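Local coordinates for protein similarities with probable monooxygenase (PDB 4HB9) that binds flavin-adenine dinucleotide and is probably a flavin-dependent monooxygenase of the aromatic ring hydroxylase-like family, at residues S211-P214 / D218-F221. Residues are numbered along the deposited sequence; the frame is centred on the assembly and turned at random.
Sequences SIVP and DWLF
With its CG anti to the backbone N (chi1 -166°), W219 swings its indole across the neighbouring strand, while the OG of S211, beside its own backbone N at chi1 -84°, comes to meet the ring's edge. The result illustrates how one aromatic side chain can span several residues of a partner strand. NE1 of W219 gives a weak, bent hydrogen bond to OG of S211 (3.2 Å, N-H...O angle 144°), and the same oxygen lies at the edge of the F221 ring, in its plane, 3.6 Å from CD1. Over one face of the indole sits V213: its CG2 makes a CH-pi contact, 3.8 Å from the centroid of the six-membered ring of W219. The carbonyl oxygen of I212 lies above that face too, toward the pyrrole end. H387, whose ring meets the indole edge-to-face, and F80 of strand 79-81 add to its surroundings.

Beneath these side chains I212 and L220 form a hydrogen-bonded antiparallel pair: N of I212 to O of L220 (2.7 Å), and N of L220 back to O of I212 (3.2 Å). I212 and L220 point side by side from the face of the sheet away from S211 and F221, their CB atoms 3.9 Å apart. Near the turn, the P214 ring packs tightly on D218, CG lying 3.1 Å from OD1; the carboxylate of this buried residue is hydrogen-bonded to S216 through OD1 and to Y248 through OD2, so both oxygens have partners.

Strands 210-212 and 218-228 thus form a beta hairpin with a short connection, within the large mixed sheet that accompanies the Rossmann-type FAD-binding part, as in the flavoprotein monooxygenases to which this protein probably belongs.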
loop_
_atom_site.group_PDB
_atom_site.type_symbol
_atom_site.label_atom_id
_atom_site.label_comp_id
_atom_site.label_asym_id
_atom_site.label_seq_id
_atom_site.Cartn_x
_atom_site.Cartn_y
_atom_site.Cartn_z
ATOM N N SER A 211 -12.463 -16.903 2.119
ATOM C CA SER A 211 -13.522 -16.027 1.660
ATOM C C SER A 211 -14.884 -16.581 2.012
ATOM O O SER A 211 -15.142 -17.752 1.771
ATOM C CB SER A 211 -13.410 -15.864 0.159
ATOM O OG SER A 211 -12.463 -14.855 -0.129
ATOM N N ILE A 212 -15.746 -15.738 2.581
ATOM C CA ILE A 212 -17.086 -16.113 2.911
ATOM C C ILE A 212 -17.977 -15.514 1.862
ATOM O O ILE A 212 -18.005 -14.282 1.688
ATOM C CB ILE A 212 -17.516 -15.595 4.284
ATOM C CG1 ILE A 212 -16.502 -15.989 5.366
ATOM C CG2 ILE A 212 -18.925 -16.050 4.606
ATOM C CD1 ILE A 212 -16.102 -17.441 5.431
ATOM N N VAL A 213 -18.702 -16.387 1.170
ATOM C CA VAL A 213 -19.575 -15.979 0.075
ATOM C C VAL A 213 -21.022 -16.220 0.449
ATOM O O VAL A 213 -21.512 -17.349 0.326
ATOM C CB VAL A 213 -19.269 -16.741 -1.228
ATOM C CG1 VAL A 213 -20.048 -16.122 -2.386
ATOM C CG2 VAL A 213 -17.786 -16.704 -1.534
ATOM N N PRO A 214 -21.721 -15.175 0.907
ATOM C CA PRO A 214 -23.113 -15.349 1.313
ATOM C C PRO A 214 -24.103 -15.241 0.159
ATOM O O PRO A 214 -23.703 -15.017 -0.986
ATOM C CB PRO A 214 -23.316 -14.193 2.282
ATOM C CG PRO A 214 -22.466 -13.116 1.693
ATOM C CD PRO A 214 -21.273 -13.790 1.097
ATOM N N ASP A 218 -22.682 -9.275 -0.776
ATOM C CA ASP A 218 -21.549 -8.785 0.002
ATOM C C ASP A 218 -20.607 -9.930 0.262
ATOM O O ASP A 218 -20.798 -11.038 -0.266
ATOM C CB ASP A 218 -22.044 -8.056 1.279
ATOM C CG ASP A 218 -23.057 -8.866 2.098
ATOM O OD1 ASP A 218 -23.227 -10.073 1.909
ATOM O OD2 ASP A 218 -23.679 -8.244 2.975
ATOM N N TRP A 219 -19.538 -9.686 1.010
ATOM C CA TRP A 219 -18.447 -10.644 1.057
ATOM C C TRP A 219 -17.661 -10.451 2.340
ATOM O O TRP A 219 -17.576 -9.330 2.819
ATOM C CB TRP A 219 -17.535 -10.357 -0.133
ATOM C CG TRP A 219 -16.526 -11.383 -0.487
ATOM C CD1 TRP A 219 -15.312 -11.586 0.098
ATOM C CD2 TRP A 219 -16.605 -12.292 -1.577
ATOM N NE1 TRP A 219 -14.643 -12.598 -0.542
ATOM C CE2 TRP A 219 -15.417 -13.040 -1.585
ATOM C CE3 TRP A 219 -17.571 -12.547 -2.552
ATOM C CZ2 TRP A 219 -15.166 -14.025 -2.534
ATOM C CZ3 TRP A 219 -17.314 -13.512 -3.497
ATOM C CH2 TRP A 219 -16.133 -14.240 -3.487
ATOM N N LEU A 220 -17.036 -11.506 2.839
ATOM C CA LEU A 220 -16.097 -11.384 3.983
ATOM C C LEU A 220 -14.812 -12.121 3.672
ATOM O O LEU A 220 -14.813 -13.340 3.377
ATOM C CB LEU A 220 -16.683 -11.897 5.283
ATOM C CG LEU A 220 -15.855 -11.608 6.545
ATOM C CD1 LEU A 220 -15.964 -10.141 6.988
ATOM C CD2 LEU A 220 -16.345 -12.479 7.686
ATOM N N PHE A 221 -13.715 -11.364 3.678
ATOM C CA PHE A 221 -12.396 -11.896 3.386
ATOM C C PHE A 221 -11.656 -12.004 4.720
ATOM O O PHE A 221 -11.734 -11.084 5.532
ATOM C CB PHE A 221 -11.656 -11.007 2.375
ATOM C CG PHE A 221 -10.267 -11.472 2.089
ATOM C CD1 PHE A 221 -10.054 -12.674 1.421
ATOM C CD2 PHE A 221 -9.162 -10.761 2.542
ATOM C CE1 PHE A 221 -8.771 -13.143 1.196
ATOM C CE2 PHE A 221 -7.870 -11.220 2.313
ATOM C CZ PHE A 221 -7.677 -12.407 1.623
#